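Local coordinates for protein putative protease I (Bacteroides thetaiotaomicron VPI-5482, PDB 3CNE) that binds flavins such as lumichrome, riboflavin, FMN and FAD as a homodimer, may serve to store them, and appears to lack proteolytic and chaperone activity, at residues 11-16 / 43-48; 127-132 / 147-152; 59-64 / 93-98; 19-24 / 161-166. One frame throughout, in Å; residues are numbered along the deposited sequence.

Strand 4-9 runs into 11-16, the first half of contact 1, which opens helix 15-27; the helix then carries 19-24, the first half of contact 4. Residues 43-48 close contact 1 after 19-24 has passed, so contacts 1 and 4 cross along the chain. The loop closed by 161-166 spans 136 residues and nests two shorter ones: contact 3 (59-64 with 93-98) joins the loop after strand 55-56 to helix 88-102, and contact 2 (127-132 with 147-152) joins the small parallel sheet to the edge of the central one, on the opposite side of the chain's centre. Contacts 2 and 4 touch where Ser148 OG comes 2.7 Å from Thr165 OG1, a probable hydrogen bond. Contacts 1 and 4 both reach the second subunit.

Contact 1. Residues 11-16 / 43-48; sequences NPVNGC and IKTNSG. With CA (calcium ion), chain F.
Asn11 and Ile43 lie alongside each other, pointing opposite ways, with Asn11 CB 3.7 Å from Ile43 CG2, where the loop between strand 4-9 and helix 15-27 of the DJ-1/PfpI fold meets the end of strand 42-44. The Asn11 amide stands in for a strand neighbour: with CG anti to the backbone N (chi1 -178°), OD1 reaches back to accept Lys44 N at 2.7 Å, the donor lying above the carbonyl plane. Pro12, preceded by a cis peptide, crosses Asn46 at about a right angle, Pro12 CB 3.6 Å from Asn46 OD1. Beyond it the backbones form a single bridge, in which Val13 N gives to Lys44 O at 3.0 Å and Asn46 N gives to Val13 O at 2.8 Å. Val13 CG1 packs on Ile43 CD1 at 3.6 Å. The amides of Asn14 and Asn46 are turned 72° apart, and their polar ends are engaged beyond the pair: Asn14 OD1 caps Gly17 N of the helix, while Asn46 OD1 accepts from Asp76 N. From the bridge residue Thr45 the chain turns, type I, to Gly48, and Phe19 of the second subunit packs on Thr45 and Ser47. Within the turn Ser47 OG is hydrogen-bonded to Thr45 OG1 at 2.9 Å and also binds the calcium ion at 2.9 Å.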
loop_
_atom_site.group_PDB
_atom_site.type_symbol
_atom_site.label_atom_id
_atom_site.label_comp_id
_atom_site.label_asym_id
_atom_site.label_seq_id
_atom_site.Cartn_x
_atom_site.Cartn_y
_atom_site.Cartn_z
ATOM N N ASN A 11 -6.700 -4.643 -12.284
ATOM C CA ASN A 11 -5.514 -5.474 -12.461
ATOM C C ASN A 11 -4.689 -4.973 -13.634
ATOM O O ASN A 11 -5.070 -5.195 -14.794
ATOM C CB ASN A 11 -5.968 -6.903 -12.694
ATOM C CG ASN A 11 -4.835 -7.860 -12.850
ATOM O OD1 ASN A 11 -3.745 -7.619 -12.368
ATOM N ND2 ASN A 11 -5.091 -8.964 -13.539
ATOM N N PRO A 12 -3.544 -4.308 -13.367
ATOM C CA PRO A 12 -2.881 -4.078 -12.081
ATOM C C PRO A 12 -3.502 -2.932 -11.277
ATOM O O PRO A 12 -4.006 -2.012 -11.864
ATOM C CB PRO A 12 -1.456 -3.697 -12.482
ATOM C CG PRO A 12 -1.641 -2.938 -13.806
ATOM C CD PRO A 12 -2.813 -3.701 -14.501
ATOM N N VAL A 13 -3.457 -3.032 -9.946
ATOM C CA VAL A 13 -3.974 -2.017 -9.039
ATOM C C VAL A 13 -2.772 -1.288 -8.469
ATOM O O VAL A 13 -1.668 -1.858 -8.325
ATOM C CB VAL A 13 -4.801 -2.687 -7.873
ATOM C CG1 VAL A 13 -3.948 -3.588 -7.041
ATOM C CG2 VAL A 13 -5.663 -1.670 -6.999
ATOM N N ASN A 14 -2.963 -0.023 -8.163
ATOM C CA ASN A 14 -1.957 0.678 -7.388
ATOM C C ASN A 14 -2.109 0.238 -5.935
ATOM O O ASN A 14 -3.091 0.562 -5.281
ATOM C CB ASN A 14 -2.161 2.184 -7.520
ATOM C CG ASN A 14 -1.104 2.976 -6.821
ATOM O OD1 ASN A 14 -0.870 2.776 -5.627
ATOM N ND2 ASN A 14 -0.515 3.965 -7.539
ATOM N N GLY A 15 -1.086 -0.450 -5.441
ATOM C CA GLY A 15 -1.109 -1.065 -4.124
ATOM C C GLY A 15 -0.994 -0.043 -3.011
ATOM O O GLY A 15 -1.456 -0.297 -1.915
ATOM N N CYS A 16 -0.328 1.077 -3.280
ATOM C CA CYS A 16 -0.232 2.124 -2.314
ATOM C C CYS A 16 -1.652 2.662 -2.030
ATOM O O CYS A 16 -2.046 2.744 -0.872
ATOM C CB CYS A 16 0.715 3.251 -2.784
ATOM S SG CYS A 16 0.800 4.587 -1.536
ATOM N N ILE A 43 -4.567 -10.886 -8.844
ATOM C CA ILE A 43 -4.295 -9.643 -9.598
ATOM C C ILE A 43 -2.858 -9.212 -9.349
ATOM O O ILE A 43 -2.220 -9.755 -8.494
ATOM C CB ILE A 43 -5.245 -8.458 -9.194
ATOM C CG1 ILE A 43 -5.026 -8.061 -7.714
ATOM C CG2 ILE A 43 -6.736 -8.771 -9.554
ATOM C CD1 ILE A 43 -5.728 -6.761 -7.296
ATOM N N LYS A 44 -2.355 -8.243 -10.103
ATOM C CA LYS A 44 -1.020 -7.718 -9.862
ATOM C C LYS A 44 -1.139 -6.325 -9.344
ATOM O O LYS A 44 -2.190 -5.710 -9.513
ATOM C CB LYS A 44 -0.213 -7.703 -11.141
ATOM C CG LYS A 44 0.597 -8.957 -11.328
ATOM C CD LYS A 44 -0.178 -10.053 -12.023
ATOM C CE LYS A 44 0.800 -11.140 -12.519
ATOM N NZ LYS A 44 0.301 -11.765 -13.801
ATOM N N THR A 45 -0.078 -5.822 -8.708
ATOM C CA THR A 45 -0.005 -4.405 -8.395
ATOM C C THR A 45 0.779 -3.773 -9.516
ATOM O O THR A 45 1.493 -4.480 -10.241
ATOM C CB THR A 45 0.667 -4.147 -7.065
ATOM O OG1 THR A 45 2.009 -4.685 -7.064
ATOM C CG2 THR A 45 -0.154 -4.874 -5.946
ATOM N N ASN A 46 0.708 -2.465 -9.641
ATOM C CA ASN A 46 1.526 -1.737 -10.635
ATOM C C ASN A 46 2.991 -2.119 -10.409
ATOM O O ASN A 46 3.749 -2.301 -11.355
ATOM C CB ASN A 46 1.419 -0.229 -10.436
ATOM C CG ASN A 46 0.048 0.330 -10.786
ATOM O OD1 ASN A 46 -0.794 -0.355 -11.356
ATOM N ND2 ASN A 46 -0.153 1.597 -10.479
ATOM N N SER A 47 3.355 -2.276 -9.137
ATOM C CA SER A 47 4.746 -2.594 -8.717
ATOM C C SER A 47 5.164 -4.059 -8.914
ATOM O O SER A 47 6.326 -4.434 -8.662
ATOM C CB SER A 47 4.952 -2.141 -7.277
ATOM O OG SER A 47 3.955 -2.642 -6.387
ATOM N N GLY A 48 4.208 -4.881 -9.340
ATOM C CA GLY A 48 4.477 -6.245 -9.815
ATOM C C GLY A 48 4.327 -7.317 -8.757
ATOM O O GLY A 48 4.763 -8.464 -8.964
HETATM CA CA CA F . 1.861 -0.650 -6.608
#

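Contact 2. Residues 127-132 / 147-152; sequences KVAVHP and KSEIDG
Strands 127-129 and 148-151 run roughly antiparallel, their axes 152° apart and 5.2 Å away at closest approach, yet no backbone-to-backbone hydrogen bond joins them. Contact is made instead by side chains and water. Asp151 supplies an acceptor from its side chain: its CG lies anti to the backbone N (chi1 -165°), which carries OD2 to Lys127 N at 2.8 Å, and the nearly straight bond (172° at the hydrogen) uses the anti lone pair. The same oxygen lies 3.7 Å from Lys127 CE, where the lysine chain crosses the aspartate at about a right angle. One water is within hydrogen-bonding reach of both Lys127 O and Glu149 O. In the DJ-1/PfpI fold strand 148-151 is, within the chain, the outermost strand on its side of the central sheet, next to 154-157, whereas 127-129 belongs to a small parallel sheet with 142-144; this contact therefore brings two separate sheets together. Glu149, bent at chi2, lays CG against the peptide backbone, 3.7 Å from Ala129 N, while its OE2 is hydrogen-bonded to Thr144 OG1 of the small sheet. The Ala129 N-H itself goes to Thr156 OG1 on strand 154-157. Farther along, Ala129 CB rests 3.7 Å from Ser148 CA.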
loop_
_atom_site.group_PDB
_atom_site.type_symbol
_atom_site.label_atom_id
_atom_site.label_comp_id
_atom_site.label_asym_id
_atom_site.label_seq_id
_atom_site.Cartn_x
_atom_site.Cartn_y
_atom_site.Cartn_z
ATOM N N LYS A 127 -19.191 17.672 -7.540
ATOM C CA LYS A 127 -17.773 17.968 -7.589
ATOM C C LYS A 127 -16.973 16.706 -7.329
ATOM O O LYS A 127 -17.292 15.933 -6.416
ATOM C CB LYS A 127 -17.408 19.053 -6.584
ATOM C CG LYS A 127 -17.724 20.462 -7.104
ATOM C CD LYS A 127 -17.621 21.498 -5.987
ATOM C CE LYS A 127 -18.753 21.323 -4.978
ATOM N NZ LYS A 127 -18.487 22.058 -3.685
ATOM N N VAL A 128 -15.958 16.492 -8.150
ATOM C CA VAL A 128 -15.059 15.352 -7.987
ATOM C C VAL A 128 -13.623 15.787 -8.122
ATOM O O VAL A 128 -13.311 16.721 -8.873
ATOM C CB VAL A 128 -15.304 14.211 -9.018
ATOM C CG1 VAL A 128 -16.647 13.530 -8.792
ATOM C CG2 VAL A 128 -15.149 14.711 -10.482
ATOM N N ALA A 129 -12.755 15.101 -7.392
ATOM C CA ALA A 129 -11.325 15.233 -7.565
ATOM C C ALA A 129 -10.882 14.041 -8.406
ATOM O O ALA A 129 -11.404 12.923 -8.272
ATOM C CB ALA A 129 -10.619 15.243 -6.243
ATOM N N VAL A 130 -9.928 14.312 -9.282
ATOM C CA VAL A 130 -9.532 13.388 -10.327
ATOM C C VAL A 130 -8.092 13.700 -10.679
ATOM O O VAL A 130 -7.633 14.844 -10.500
ATOM C CB VAL A 130 -10.477 13.499 -11.551
ATOM C CG1 VAL A 130 -10.394 14.867 -12.203
ATOM C CG2 VAL A 130 -10.208 12.412 -12.574
ATOM N N HIS A 131 -7.375 12.680 -11.146
ATOM C CA HIS A 131 -6.018 12.850 -11.605
ATOM C C HIS A 131 -6.021 13.863 -12.762
ATOM O O HIS A 131 -6.882 13.780 -13.628
ATOM C CB HIS A 131 -5.446 11.505 -12.080
ATOM C CG HIS A 131 -3.981 11.554 -12.348
ATOM N ND1 HIS A 131 -3.452 12.124 -13.486
ATOM C CD2 HIS A 131 -2.927 11.139 -11.609
ATOM C CE1 HIS A 131 -2.134 12.049 -13.439
ATOM N NE2 HIS A 131 -1.792 11.462 -12.307
ATOM N N PRO A 132 -5.079 14.829 -12.767
ATOM C CA PRO A 132 -5.035 15.844 -13.835
ATOM C C PRO A 132 -5.187 15.299 -15.254
ATOM O O PRO A 132 -5.920 15.873 -16.059
ATOM C CB PRO A 132 -3.657 16.490 -13.645
ATOM C CG PRO A 132 -3.428 16.385 -12.186
ATOM C CD PRO A 132 -4.014 15.059 -11.771
ATOM N N LYS A 147 -7.392 18.557 -3.858
ATOM C CA LYS A 147 -6.702 17.333 -3.465
ATOM C C LYS A 147 -7.697 16.202 -3.243
ATOM O O LYS A 147 -7.395 15.034 -3.505
ATOM C CB LYS A 147 -5.887 17.546 -2.182
ATOM C CG LYS A 147 -4.571 18.297 -2.349
ATOM C CD LYS A 147 -3.837 18.386 -1.020
ATOM C CE LYS A 147 -2.658 19.333 -1.060
ATOM N NZ LYS A 147 -1.442 18.655 -1.568
ATOM N N SER A 148 -8.871 16.563 -2.717
ATOM C CA SER A 148 -9.998 15.657 -2.618
ATOM C C SER A 148 -11.274 16.486 -2.614
ATOM O O SER A 148 -11.219 17.697 -2.409
ATOM C CB SER A 148 -9.914 14.764 -1.378
ATOM O OG SER A 148 -9.710 15.500 -0.176
ATOM N N GLU A 149 -12.396 15.819 -2.870
ATOM C CA GLU A 149 -13.718 16.431 -2.910
ATOM C C GLU A 149 -14.695 15.475 -2.261
ATOM O O GLU A 149 -14.689 14.265 -2.546
ATOM C CB GLU A 149 -14.186 16.700 -4.350
ATOM C CG GLU A 149 -13.480 17.865 -5.054
ATOM C CD GLU A 149 -13.782 19.254 -4.449
ATOM O OE1 GLU A 149 -14.683 19.391 -3.602
ATOM O OE2 GLU A 149 -13.118 20.223 -4.849
ATOM N N ILE A 150 -15.514 16.024 -1.371
ATOM C CA ILE A 150 -16.632 15.299 -0.818
ATOM C C ILE A 150 -17.873 16.072 -1.221
ATOM O O ILE A 150 -18.040 17.232 -0.862
ATOM C CB ILE A 150 -16.489 15.102 0.727
ATOM C CG1 ILE A 150 -15.280 14.203 1.018
ATOM C CG2 ILE A 150 -17.774 14.495 1.324
ATOM C CD1 ILE A 150 -14.923 14.093 2.483
ATOM N N ASP A 151 -18.707 15.433 -2.024
ATOM C CA ASP A 151 -19.907 16.052 -2.530
ATOM C C ASP A 151 -20.980 14.994 -2.623
ATOM O O ASP A 151 -20.940 14.099 -3.489
ATOM C CB ASP A 151 -19.677 16.746 -3.890
ATOM C CG ASP A 151 -20.826 17.700 -4.255
ATOM O OD1 ASP A 151 -21.722 17.852 -3.410
ATOM O OD2 ASP A 151 -20.841 18.296 -5.354
ATOM N N GLY A 152 -21.946 15.103 -1.713
ATOM C CA GLY A 152 -23.057 14.168 -1.650
ATOM C C GLY A 152 -22.514 12.840 -1.192
ATOM O O GLY A 152 -21.885 12.765 -0.146
HETATM O O HOH W 1 -16.356 13.684 -4.922
#

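Contact 3. Residues 59-64 / 93-98; sequences NLKGHE and LMEVIK
Val96 sets CG1 against Leu60 and CG2 near Lys61 and Glu64, joining helix 88-102 to the loop between strands 55-56 and 69-73 on one side of the central sheet of the DJ-1/PfpI fold. A type II turn from Leu60 to His63 shapes this loop. The tight part is apolar. Leu60 and Val96 cross at about a right angle, and Leu60 CD2 meets Val96 CG1 at 3.6 Å; Leu60 also packs on Ala6 and Leu8 of strand 4-9, so it bridges Val96 and the sheet. Val96 CG2 is less closely held, 4.0 Å from both Lys61 CG and Glu64 OE2.

No hydrogen bond crosses the contact at all, and on the outer side the charges stay unbridged across it. The methylenes of Lys61 pass across the Glu95 carboxylate, with Lys61 CG 3.6 Å from Glu95 OE2, and the like-charged Glu64 OE2 and Glu95 OE2 are 4.5 Å apart. Lys61 NZ forms its salt bridge with Asp92 OD1, remaining 4.2 Å from Glu95 OE1, beyond salt-bridge range.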
loop_
_atom_site.group_PDB
_atom_site.type_symbol
_atom_site.label_atom_id
_atom_site.label_comp_id
_atom_site.label_asym_id
_atom_site.label_seq_id
_atom_site.Cartn_x
_atom_site.Cartn_y
_atom_site.Cartn_z
ATOM N N ASN A 59 -19.178 -11.770 -9.374
ATOM C CA ASN A 59 -19.969 -12.258 -8.234
ATOM C C ASN A 59 -20.572 -11.172 -7.339
ATOM O O ASN A 59 -21.329 -11.463 -6.403
ATOM C CB ASN A 59 -19.150 -13.261 -7.429
ATOM C CG ASN A 59 -18.971 -14.561 -8.158
ATOM O OD1 ASN A 59 -19.764 -14.904 -9.040
ATOM N ND2 ASN A 59 -17.930 -15.298 -7.804
ATOM N N LEU A 60 -20.249 -9.918 -7.649
ATOM C CA LEU A 60 -20.824 -8.763 -6.976
ATOM C C LEU A 60 -22.133 -8.324 -7.659
ATOM O O LEU A 60 -22.993 -7.702 -7.032
ATOM C CB LEU A 60 -19.808 -7.606 -6.939
ATOM C CG LEU A 60 -20.216 -6.305 -6.250
ATOM C CD1 LEU A 60 -20.686 -6.571 -4.801
ATOM C CD2 LEU A 60 -19.074 -5.299 -6.255
ATOM N N LYS A 61 -22.269 -8.631 -8.949
ATOM C CA LYS A 61 -23.514 -8.352 -9.676
ATOM C C LYS A 61 -24.725 -8.989 -8.995
ATOM O O LYS A 61 -24.740 -10.182 -8.713
ATOM C CB LYS A 61 -23.419 -8.856 -11.110
ATOM C CG LYS A 61 -22.797 -7.878 -12.061
ATOM C CD LYS A 61 -22.131 -8.612 -13.213
ATOM C CE LYS A 61 -23.093 -9.476 -14.020
ATOM N NZ LYS A 61 -22.464 -9.943 -15.282
ATOM N N GLY A 62 -25.734 -8.174 -8.720
ATOM C CA GLY A 62 -26.941 -8.663 -8.089
ATOM C C GLY A 62 -26.855 -8.594 -6.584
ATOM O O GLY A 62 -27.864 -8.765 -5.905
ATOM N N HIS A 63 -25.656 -8.344 -6.048
ATOM C CA HIS A 63 -25.482 -8.253 -4.591
ATOM C C HIS A 63 -25.073 -6.856 -4.109
ATOM O O HIS A 63 -24.588 -6.702 -2.987
ATOM C CB HIS A 63 -24.459 -9.284 -4.091
ATOM C CG HIS A 63 -24.811 -10.708 -4.403
ATOM N ND1 HIS A 63 -24.440 -11.326 -5.581
ATOM C CD2 HIS A 63 -25.464 -11.646 -3.676
ATOM C CE1 HIS A 63 -24.863 -12.579 -5.572
ATOM N NE2 HIS A 63 -25.491 -12.797 -4.430
ATOM N N GLU A 64 -25.265 -5.841 -4.949
ATOM C CA GLU A 64 -24.833 -4.488 -4.606
ATOM C C GLU A 64 -25.544 -3.931 -3.356
ATOM O O GLU A 64 -24.979 -3.119 -2.618
ATOM C CB GLU A 64 -25.014 -3.533 -5.791
ATOM C CG GLU A 64 -24.287 -3.935 -7.084
ATOM C CD GLU A 64 -25.113 -4.828 -8.009
ATOM O OE1 GLU A 64 -26.065 -5.478 -7.527
ATOM O OE2 GLU A 64 -24.804 -4.885 -9.225
ATOM N N LEU A 93 -17.902 -3.979 -14.355
ATOM C CA LEU A 93 -17.511 -2.766 -13.621
ATOM C C LEU A 93 -18.513 -1.600 -13.770
ATOM O O LEU A 93 -18.913 -0.993 -12.786
ATOM C CB LEU A 93 -16.120 -2.290 -14.065
ATOM C CG LEU A 93 -15.559 -1.113 -13.256
ATOM C CD1 LEU A 93 -15.494 -1.440 -11.771
ATOM C CD2 LEU A 93 -14.171 -0.728 -13.749
HETATM N N MSE A 94 -18.857 -1.288 -15.017
HETATM C CA MSE A 94 -19.800 -0.226 -15.349
HETATM C C MSE A 94 -21.158 -0.498 -14.733
HETATM O O MSE A 94 -21.771 0.399 -14.147
HETATM C CB MSE A 94 -19.942 -0.080 -16.864
HETATM C CG MSE A 94 -18.679 0.406 -17.555
HETATM SE SE MSE A 94 -18.250 2.274 -17.109
HETATM C CE MSE A 94 -17.138 2.053 -15.502
ATOM N N GLU A 95 -21.615 -1.738 -14.873
ATOM C CA GLU A 95 -22.875 -2.177 -14.309
ATOM C C GLU A 95 -22.899 -1.971 -12.789
ATOM O O GLU A 95 -23.828 -1.372 -12.232
ATOM C CB GLU A 95 -23.102 -3.662 -14.618
ATOM C CG GLU A 95 -24.551 -4.070 -14.399
ATOM C CD GLU A 95 -24.797 -5.569 -14.477
ATOM O OE1 GLU A 95 -24.340 -6.211 -15.467
ATOM O OE2 GLU A 95 -25.484 -6.087 -13.542
ATOM N N VAL A 96 -21.865 -2.471 -12.135
ATOM C CA VAL A 96 -21.774 -2.422 -10.675
ATOM C C VAL A 96 -21.676 -0.997 -10.156
ATOM O O VAL A 96 -22.270 -0.665 -9.138
ATOM C CB VAL A 96 -20.604 -3.291 -10.153
ATOM C CG1 VAL A 96 -20.251 -2.914 -8.726
ATOM C CG2 VAL A 96 -20.965 -4.805 -10.260
ATOM N N ILE A 97 -20.939 -0.148 -10.857
ATOM C CA ILE A 97 -20.783 1.248 -10.406
ATOM C C ILE A 97 -22.107 1.998 -10.569
ATOM O O ILE A 97 -22.512 2.775 -9.687
ATOM C CB ILE A 97 -19.682 1.964 -11.156
ATOM C CG1 ILE A 97 -18.303 1.453 -10.692
ATOM C CG2 ILE A 97 -19.787 3.465 -10.988
ATOM C CD1 ILE A 97 -17.198 1.928 -11.616
ATOM N N LYS A 98 -22.765 1.766 -11.703
ATOM C CA LYS A 98 -24.085 2.376 -11.951
ATOM C C LYS A 98 -25.069 1.975 -10.864
ATOM O O LYS A 98 -25.744 2.827 -10.308
ATOM C CB LYS A 98 -24.621 2.018 -13.339
ATOM C CG LYS A 98 -25.769 2.939 -13.815
ATOM C CD LYS A 98 -26.353 2.431 -15.144
ATOM C CE LYS A 98 -27.615 3.233 -15.580
ATOM N NZ LYS A 98 -27.339 4.162 -16.714
#

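Contact 4. Residues 19-24 / 161-166; sequences FQYLEA and NTIWTM. With FMN (flavin mononucleotide), chain N.
A water joins the two segments where no direct hydrogen bond does: it donates a hydrogen bond to Gln20 OE1 at 2.7 Å and accepts one from Trp164 N at 2.9 Å. The Gln20 chain, extended beyond CG, passes obliquely over Ile163, with Gln20 OE1 3.6 Å from Ile163 CB, while its NE2 is hydrogen-bonded to Glu160 O. Tyr21 approaches from the next position of the helix and crosses Ile163 at about a right angle, Tyr21 OH lying 4.0 Å from Ile163 CD1. CE of the selenomethionine Met166 lies 4.2 Å from Tyr21 CE1, at the ring edge, and the phenol is hydrogen-bonded to His110 ND1. Helix 15-27 is thus packed against the loop that precedes helix 167-174 in the DJ-1/PfpI fold, and that loop serves a flavin site shared between the subunits: Trp164 stacks on the flavin, and Asn161 O of the second subunit hydrogen-bonds to it. The indole and flavin form an offset (parallel-displaced) stack, with C9A of the flavin 3.5 Å above the indole plane, toward the rim. Thr165 CG2 covers the centre of the opposite face, 3.4 Å above the plane. Thr165 OG1 in turn gives a bond to Thr162 O at 2.6 Å, lying in the carbonyl plane.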
loop_
_atom_site.group_PDB
_atom_site.type_symbol
_atom_site.label_atom_id
_atom_site.label_comp_id
_atom_site.label_asym_id
_atom_site.label_seq_id
_atom_site.Cartn_x
_atom_site.Cartn_y
_atom_site.Cartn_z
ATOM N N PHE A 19 -4.012 -0.312 -0.161
ATOM C CA PHE A 19 -3.734 -0.569 1.234
ATOM C C PHE A 19 -3.955 0.605 2.189
ATOM O O PHE A 19 -4.231 0.393 3.362
ATOM C CB PHE A 19 -2.379 -1.255 1.406
ATOM C CG PHE A 19 -2.437 -2.683 1.007
ATOM C CD1 PHE A 19 -2.056 -3.074 -0.258
ATOM C CD2 PHE A 19 -2.989 -3.630 1.875
ATOM C CE1 PHE A 19 -2.129 -4.421 -0.651
ATOM C CE2 PHE A 19 -3.082 -4.956 1.482
ATOM C CZ PHE A 19 -2.661 -5.346 0.225
ATOM N N GLN A 20 -3.835 1.824 1.685
ATOM C CA GLN A 20 -4.309 2.980 2.462
ATOM C C GLN A 20 -5.765 2.800 2.875
ATOM O O GLN A 20 -6.103 3.012 4.028
ATOM C CB GLN A 20 -4.156 4.274 1.658
ATOM C CG GLN A 20 -2.739 4.805 1.637
ATOM C CD GLN A 20 -2.705 6.196 1.053
ATOM O OE1 GLN A 20 -3.099 7.169 1.718
ATOM N NE2 GLN A 20 -2.291 6.303 -0.209
ATOM N N TYR A 21 -6.622 2.379 1.946
ATOM C CA TYR A 21 -7.997 2.053 2.298
ATOM C C TYR A 21 -8.057 0.864 3.267
ATOM O O TYR A 21 -8.716 0.951 4.300
ATOM C CB TYR A 21 -8.853 1.728 1.067
ATOM C CG TYR A 21 -9.022 2.856 0.065
ATOM C CD1 TYR A 21 -9.686 4.041 0.425
ATOM C CD2 TYR A 21 -8.582 2.718 -1.257
ATOM C CE1 TYR A 21 -9.861 5.088 -0.501
ATOM C CE2 TYR A 21 -8.766 3.746 -2.181
ATOM C CZ TYR A 21 -9.414 4.927 -1.791
ATOM O OH TYR A 21 -9.597 5.958 -2.683
ATOM N N LEU A 22 -7.372 -0.233 2.933
ATOM C CA LEU A 22 -7.585 -1.476 3.670
ATOM C C LEU A 22 -7.047 -1.384 5.077
ATOM O O LEU A 22 -7.667 -1.904 6.002
ATOM C CB LEU A 22 -7.032 -2.694 2.933
ATOM C CG LEU A 22 -7.528 -2.897 1.495
ATOM C CD1 LEU A 22 -7.013 -4.224 0.958
ATOM C CD2 LEU A 22 -9.064 -2.805 1.378
ATOM N N GLU A 23 -5.895 -0.736 5.246
ATOM C CA GLU A 23 -5.362 -0.524 6.579
ATOM C C GLU A 23 -6.312 0.312 7.407
ATOM O O GLU A 23 -6.622 -0.032 8.572
ATOM C CB GLU A 23 -4.009 0.156 6.534
ATOM C CG GLU A 23 -3.442 0.360 7.926
ATOM C CD GLU A 23 -2.312 1.293 7.934
ATOM O OE1 GLU A 23 -2.443 2.383 7.327
ATOM O OE2 GLU A 23 -1.283 0.930 8.535
ATOM N N ALA A 24 -6.770 1.412 6.830
ATOM C CA ALA A 24 -7.718 2.282 7.559
ATOM C C ALA A 24 -8.990 1.525 7.992
ATOM O O ALA A 24 -9.397 1.631 9.150
ATOM C CB ALA A 24 -8.056 3.545 6.750
ATOM N N ASN A 161 -1.490 9.896 -3.460
ATOM C CA ASN A 161 -0.847 10.761 -2.480
ATOM C C ASN A 161 -1.745 11.811 -1.836
ATOM O O ASN A 161 -1.302 12.517 -0.943
ATOM C CB ASN A 161 0.407 11.414 -3.041
ATOM C CG ASN A 161 0.264 11.776 -4.461
ATOM O OD1 ASN A 161 -0.331 12.806 -4.777
ATOM N ND2 ASN A 161 0.801 10.921 -5.369
ATOM N N THR A 162 -2.995 11.915 -2.273
ATOM C CA THR A 162 -3.928 12.825 -1.587
ATOM C C THR A 162 -5.074 12.107 -0.834
ATOM O O THR A 162 -5.993 12.761 -0.264
ATOM C CB THR A 162 -4.530 13.850 -2.548
ATOM O OG1 THR A 162 -5.314 13.186 -3.546
ATOM C CG2 THR A 162 -3.455 14.670 -3.214
ATOM N N ILE A 163 -5.042 10.778 -0.852
ATOM C CA ILE A 163 -6.051 9.989 -0.140
ATOM C C ILE A 163 -6.136 10.420 1.338
ATOM O O ILE A 163 -7.237 10.601 1.878
ATOM C CB ILE A 163 -5.813 8.474 -0.274
ATOM C CG1 ILE A 163 -6.163 8.022 -1.700
ATOM C CG2 ILE A 163 -6.699 7.690 0.742
ATOM C CD1 ILE A 163 -5.664 6.624 -2.054
ATOM N N TRP A 164 -4.966 10.639 1.953
ATOM C CA TRP A 164 -4.868 11.083 3.348
ATOM C C TRP A 164 -5.751 12.299 3.646
ATOM O O TRP A 164 -6.197 12.441 4.777
ATOM C CB TRP A 164 -3.412 11.393 3.747
ATOM C CG TRP A 164 -2.848 12.686 3.180
ATOM C CD1 TRP A 164 -2.257 12.857 1.981
ATOM C CD2 TRP A 164 -2.835 13.974 3.821
ATOM N NE1 TRP A 164 -1.861 14.164 1.814
ATOM C CE2 TRP A 164 -2.200 14.869 2.942
ATOM C CE3 TRP A 164 -3.294 14.451 5.063
ATOM C CZ2 TRP A 164 -2.027 16.226 3.251
ATOM C CZ3 TRP A 164 -3.104 15.804 5.377
ATOM C CH2 TRP A 164 -2.482 16.667 4.476
ATOM N N THR A 165 -5.975 13.172 2.649
ATOM C CA THR A 165 -6.780 14.406 2.852
ATOM C C THR A 165 -8.279 14.162 3.062
ATOM O O THR A 165 -8.982 15.031 3.588
ATOM C CB THR A 165 -6.631 15.447 1.712
ATOM O OG1 THR A 165 -7.199 14.939 0.491
ATOM C CG2 THR A 165 -5.182 15.857 1.523
HETATM N N MSE A 166 -8.774 12.998 2.660
HETATM C CA MSE A 166 -10.193 12.706 2.813
HETATM C C MSE A 166 -10.468 11.456 3.646
HETATM O O MSE A 166 -11.596 11.193 4.001
HETATM C CB MSE A 166 -10.862 12.553 1.457
HETATM C CG MSE A 166 -10.262 11.426 0.625
HETATM SE SE MSE A 166 -11.467 10.749 -0.755
HETATM C CE MSE A 166 -11.575 8.902 -0.099
HETATM N N1 FMN N . 0.185 11.281 4.636
HETATM C C2 FMN N . 0.426 10.463 3.553
HETATM O O2 FMN N . 0.156 9.260 3.640
HETATM N N3 FMN N . 0.969 10.996 2.392
HETATM C C4 FMN N . 1.274 12.352 2.319
HETATM O O4 FMN N . 1.706 12.841 1.263
HETATM C C4A FMN N . 1.026 13.177 3.416
HETATM N N5 FMN N . 1.321 14.528 3.357
HETATM C C5A FMN N . 1.070 15.326 4.459
HETATM C C6 FMN N . 1.366 16.679 4.400
HETATM C C7 FMN N . 1.114 17.510 5.490
HETATM C C7M FMN N . 0.801 18.948 5.174
HETATM C C8 FMN N . 0.591 16.968 6.673
HETATM C C8M FMN N . 1.080 17.542 7.984
HETATM C C9 FMN N . 0.280 15.609 6.702
HETATM C C9A FMN N . 0.524 14.775 5.619
HETATM N N10 FMN N . 0.224 13.416 5.690
HETATM C C10 FMN N . 0.481 12.631 4.582
HETATM C "C1'" FMN N . -0.921 12.957 6.547
HETATM C "C2'" FMN N . -0.528 12.266 7.847
HETATM O "O2'" FMN N . -0.318 10.882 7.617
HETATM C "C3'" FMN N . -1.647 12.480 8.873
HETATM O "O3'" FMN N . -1.818 13.870 9.082
HETATM C "C4'" FMN N . -1.377 11.792 10.213
HETATM O "O4'" FMN N . -1.819 10.445 10.193
HETATM O O HOH W 2 -2.475 9.624 0.926
#